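Local coordinates for conserved hypothetical protein (Staphylococcus aureus subsp. aureus, PDB 2AP3) that is of unknown function but belongs to a family of putative cell-wall binding lipoproteins and folds into a long bundle of helices, at residues 27-35 / 85-96. Numbering follows the deposited sequence.
Sequences KIKDDEEPI and EEDAIKKSEQDF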
loop_
_atom_site.group_PDB
_atom_site.type_symbol
_atom_site.label_atom_id
_atom_site.label_comp_id
_atom_site.label_asym_id
_atom_site.label_seq_id
_atom_site.Cartn_x
_atom_site.Cartn_y
_atom_site.Cartn_z
ATOM N N LYS A 27 9.468 -6.519 -13.704
ATOM C CA LYS A 27 9.305 -7.863 -13.135
ATOM C C LYS A 27 8.888 -7.740 -11.673
ATOM O O LYS A 27 7.992 -8.436 -11.205
ATOM C CB LYS A 27 10.607 -8.666 -13.239
ATOM C CG LYS A 27 10.515 -10.098 -12.712
ATOM C CD LYS A 27 9.935 -11.038 -13.760
ATOM C CE LYS A 27 9.505 -12.366 -13.152
ATOM N NZ LYS A 27 8.160 -12.268 -12.518
ATOM N N ILE A 28 9.553 -6.838 -10.966
ATOM C CA ILE A 28 9.225 -6.551 -9.579
ATOM C C ILE A 28 7.790 -6.015 -9.459
ATOM O O ILE A 28 7.055 -6.395 -8.546
ATOM C CB ILE A 28 10.252 -5.575 -8.968
ATOM C CG1 ILE A 28 11.603 -6.279 -8.817
ATOM C CG2 ILE A 28 9.796 -5.087 -7.610
ATOM C CD1 ILE A 28 12.768 -5.347 -8.557
ATOM N N LYS A 29 7.390 -5.156 -10.392
ATOM C CA LYS A 29 6.057 -4.572 -10.356
ATOM C C LYS A 29 5.000 -5.640 -10.632
ATOM O O LYS A 29 3.939 -5.649 -9.996
ATOM C CB LYS A 29 5.947 -3.409 -11.342
ATOM C CG LYS A 29 4.745 -2.498 -11.113
ATOM C CD LYS A 29 4.778 -1.303 -12.048
ATOM C CE LYS A 29 3.405 -0.668 -12.200
ATOM N NZ LYS A 29 2.431 -1.622 -12.808
ATOM N N ASP A 30 5.304 -6.537 -11.575
ATOM C CA ASP A 30 4.454 -7.696 -11.872
ATOM C C ASP A 30 4.208 -8.551 -10.637
ATOM O O ASP A 30 3.071 -8.931 -10.361
ATOM C CB ASP A 30 5.081 -8.574 -12.974
ATOM C CG ASP A 30 5.120 -7.885 -14.333
ATOM O OD1 ASP A 30 4.437 -6.851 -14.505
ATOM O OD2 ASP A 30 5.843 -8.383 -15.227
ATOM N N ASP A 31 5.282 -8.836 -9.902
ATOM C CA ASP A 31 5.242 -9.700 -8.724
ATOM C C ASP A 31 4.454 -9.102 -7.545
ATOM O O ASP A 31 4.237 -9.780 -6.527
ATOM C CB ASP A 31 6.671 -10.085 -8.298
ATOM C CG ASP A 31 7.390 -10.965 -9.331
ATOM O OD1 ASP A 31 8.598 -11.236 -9.142
ATOM O OD2 ASP A 31 6.759 -11.390 -10.332
ATOM N N GLU A 32 4.045 -7.839 -7.686
ATOM C CA GLU A 32 3.181 -7.162 -6.706
ATOM C C GLU A 32 1.692 -7.336 -7.003
ATOM O O GLU A 32 0.850 -6.757 -6.318
ATOM C CB GLU A 32 3.505 -5.659 -6.635
ATOM C CG GLU A 32 4.836 -5.339 -5.988
ATOM C CD GLU A 32 5.195 -3.852 -6.041
ATOM O OE1 GLU A 32 4.352 -3.009 -6.405
ATOM O OE2 GLU A 32 6.331 -3.521 -5.694
ATOM N N GLU A 33 1.367 -8.114 -8.030
ATOM C CA GLU A 33 -0.039 -8.351 -8.405
ATOM C C GLU A 33 -0.898 -8.849 -7.228
ATOM O O GLU A 33 -2.056 -8.427 -7.086
ATOM C CB GLU A 33 -0.143 -9.291 -9.618
ATOM C CG GLU A 33 -1.552 -9.410 -10.201
ATOM C CD GLU A 33 -2.385 -10.493 -9.531
ATOM O OE1 GLU A 33 -3.628 -10.488 -9.705
ATOM O OE2 GLU A 33 -1.802 -11.355 -8.833
ATOM N N PRO A 34 -0.347 -9.748 -6.385
ATOM C CA PRO A 34 -1.046 -10.146 -5.151
ATOM C C PRO A 34 -1.573 -9.009 -4.259
ATOM O O PRO A 34 -2.520 -9.242 -3.512
ATOM C CB PRO A 34 0.010 -10.964 -4.414
ATOM C CG PRO A 34 0.779 -11.615 -5.536
ATOM C CD PRO A 34 0.907 -10.516 -6.549
ATOM N N ILE A 35 -0.974 -7.816 -4.320
ATOM C CA ILE A 35 -1.488 -6.647 -3.589
ATOM C C ILE A 35 -2.888 -6.272 -4.097
ATOM O O ILE A 35 -3.744 -5.824 -3.314
ATOM C CB ILE A 35 -0.491 -5.439 -3.651
ATOM C CG1 ILE A 35 0.835 -5.849 -2.993
ATOM C CG2 ILE A 35 -1.088 -4.166 -3.032
ATOM C CD1 ILE A 35 1.909 -4.786 -3.090
ATOM N N GLU A 85 -0.041 -7.621 1.959
ATOM C CA GLU A 85 0.435 -6.425 1.228
ATOM C C GLU A 85 1.774 -5.960 1.793
ATOM O O GLU A 85 2.715 -5.678 1.054
ATOM C CB GLU A 85 -0.605 -5.291 1.246
ATOM C CG GLU A 85 -0.061 -3.978 0.631
ATOM C CD GLU A 85 -1.131 -2.909 0.421
ATOM O OE1 GLU A 85 -2.343 -3.261 0.371
ATOM O OE2 GLU A 85 -0.755 -1.703 0.337
ATOM N N GLU A 86 1.869 -5.914 3.115
ATOM C CA GLU A 86 3.110 -5.519 3.764
ATOM C C GLU A 86 4.235 -6.446 3.362
ATOM O O GLU A 86 5.335 -5.972 3.014
ATOM C CB GLU A 86 2.934 -5.533 5.276
ATOM C CG GLU A 86 1.938 -4.464 5.745
ATOM C CD GLU A 86 1.838 -4.462 7.250
ATOM O OE1 GLU A 86 1.106 -5.314 7.826
ATOM O OE2 GLU A 86 2.529 -3.626 7.855
ATOM N N ASP A 87 3.959 -7.750 3.381
ATOM C CA ASP A 87 4.962 -8.767 3.030
ATOM C C ASP A 87 5.381 -8.628 1.567
ATOM O O ASP A 87 6.548 -8.817 1.230
ATOM C CB ASP A 87 4.441 -10.190 3.314
ATOM C CG ASP A 87 4.283 -10.494 4.824
ATOM O OD1 ASP A 87 4.795 -9.753 5.686
ATOM O OD2 ASP A 87 3.647 -11.525 5.144
ATOM N N ALA A 88 4.439 -8.263 0.702
ATOM C CA ALA A 88 4.716 -8.162 -0.722
ATOM C C ALA A 88 5.646 -6.993 -0.976
ATOM O O ALA A 88 6.599 -7.105 -1.751
ATOM C CB ALA A 88 3.442 -7.993 -1.497
ATOM N N ILE A 89 5.381 -5.874 -0.315
ATOM C CA ILE A 89 6.204 -4.682 -0.497
ATOM C C ILE A 89 7.589 -4.934 0.066
ATOM O O ILE A 89 8.583 -4.464 -0.493
ATOM C CB ILE A 89 5.530 -3.418 0.098
ATOM C CG1 ILE A 89 4.303 -3.051 -0.745
ATOM C CG2 ILE A 89 6.535 -2.260 0.214
ATOM C CD1 ILE A 89 4.670 -2.624 -2.200
ATOM N N LYS A 90 7.660 -5.700 1.153
ATOM C CA LYS A 90 8.965 -6.112 1.688
ATOM C C LYS A 90 9.734 -6.907 0.631
ATOM O O LYS A 90 10.933 -6.648 0.407
ATOM C CB LYS A 90 8.826 -6.892 3.000
ATOM C CG LYS A 90 10.159 -7.317 3.616
ATOM C CD LYS A 90 9.992 -7.698 5.085
ATOM C CE LYS A 90 11.101 -8.628 5.578
ATOM N NZ LYS A 90 12.440 -7.970 5.704
ATOM N N LYS A 91 9.045 -7.829 -0.037
ATOM C CA LYS A 91 9.665 -8.693 -1.056
ATOM C C LYS A 91 10.128 -7.848 -2.243
ATOM O O LYS A 91 11.246 -8.007 -2.738
ATOM C CB LYS A 91 8.670 -9.771 -1.503
ATOM C CG LYS A 91 9.129 -10.670 -2.660
ATOM C CD LYS A 91 8.005 -11.636 -3.047
ATOM C CE LYS A 91 8.128 -12.164 -4.465
ATOM N NZ LYS A 91 9.204 -13.171 -4.605
ATOM N N SER A 92 9.265 -6.925 -2.663
ATOM C CA SER A 92 9.534 -6.024 -3.771
ATOM C C SER A 92 10.783 -5.169 -3.502
ATOM O O SER A 92 11.668 -5.045 -4.371
ATOM C CB SER A 92 8.288 -5.156 -4.011
ATOM O OG SER A 92 8.508 -4.168 -4.996
ATOM N N GLU A 93 10.870 -4.597 -2.302
ATOM C CA GLU A 93 12.011 -3.760 -1.945
ATOM C C GLU A 93 13.304 -4.572 -1.916
ATOM O O GLU A 93 14.350 -4.086 -2.355
ATOM C CB GLU A 93 11.805 -3.037 -0.611
ATOM C CG GLU A 93 12.814 -1.906 -0.398
ATOM C CD GLU A 93 12.903 -1.428 1.033
ATOM O OE1 GLU A 93 14.028 -1.152 1.501
ATOM O OE2 GLU A 93 11.858 -1.323 1.698
ATOM N N GLN A 94 13.227 -5.801 -1.408
ATOM C CA GLN A 94 14.393 -6.702 -1.383
ATOM C C GLN A 94 14.913 -6.993 -2.787
ATOM O O GLN A 94 16.128 -7.050 -2.999
ATOM C CB GLN A 94 14.070 -8.009 -0.648
ATOM C CG GLN A 94 14.104 -7.879 0.873
ATOM C CD GLN A 94 13.870 -9.197 1.604
ATOM O OE1 GLN A 94 12.976 -9.300 2.445
ATOM N NE2 GLN A 94 14.685 -10.208 1.291
ATOM N N ASP A 95 13.992 -7.179 -3.732
ATOM C CA ASP A 95 14.342 -7.437 -5.124
ATOM C C ASP A 95 14.823 -6.169 -5.823
ATOM O O ASP A 95 15.647 -6.233 -6.743
ATOM C CB ASP A 95 13.149 -8.019 -5.887
ATOM C CG ASP A 95 12.819 -9.448 -5.474
ATOM O OD1 ASP A 95 13.612 -10.075 -4.742
ATOM O OD2 ASP A 95 11.755 -9.946 -5.891
ATOM N N PHE A 96 14.295 -5.027 -5.384
ATOM C CA PHE A 96 14.630 -3.725 -5.959
ATOM C C PHE A 96 16.110 -3.403 -5.825
ATOM O O PHE A 96 16.760 -3.063 -6.815
ATOM C CB PHE A 96 13.793 -2.605 -5.318
ATOM C CG PHE A 96 14.414 -1.232 -5.440
ATOM C CD1 PHE A 96 15.002 -0.620 -4.333
ATOM C CD2 PHE A 96 14.423 -0.560 -6.661
ATOM C CE1 PHE A 96 15.584 0.642 -4.440
ATOM C CE2 PHE A 96 15.005 0.703 -6.778
ATOM C CZ PHE A 96 15.586 1.302 -5.668
HETATM O O HOH W 1 6.232 -8.701 -3.917
HETATM O O HOH W 2 -4.308 -3.736 -1.462
#
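I28, E32 and I35 come nearest to S92, A88 and E85 in turn, the two chains running antiparallel with CA atoms 5.2 Å apart at I35 and E85 and 5.8 Å at I28 and S92. The 27-35 side is broken: its two helices are joined by a type I turn from D30 to E33, while helix 61-96 runs past unbroken. Before the turn, I28 leans over the last turn of that helix, its CD1 3.5 Å from the carbonyl O of D95 and its CG1 against D95 CB. With CG1 beside the backbone N (chi1 -69°), CG2 is the branch that presses on S92 OG, 3.1 Å away. After the turn, I35 makes the second apolar patch: CG1 meets A88 CB at 3.7 Å, CD1 reaches I89 CD1 at 3.6 Å, and CG2 lies against the carboxylate end of E85, whose side chain crosses that of I35 at about a right angle. Between the two isoleucines the extended E32 side chain comes across from the turn, and S92 OG donates to E32 OE2; at 2.4 Å this bond is modelled very short, so its exact length is doubtful. Both groups have a second partner on helix 109-150, K125 for E32 OE1 and Y126 for S92 OG; farther along, E85 OE2 bonds to H129. Water joins the segments at two places, one molecule donating to A88 O and, weakly, to D31 O, the other to I35 O and E85 OE1. K27 NZ bridges to D31 OD2 at 2.7 Å, on the syn side of the carboxylate. The break in a helical bundle is thus packed by I28 on S92 and D95 and by I35 on E85, A88 and I89, with the E32 carboxylate between them, its charge probably offset by K125, tying the turn to two helices.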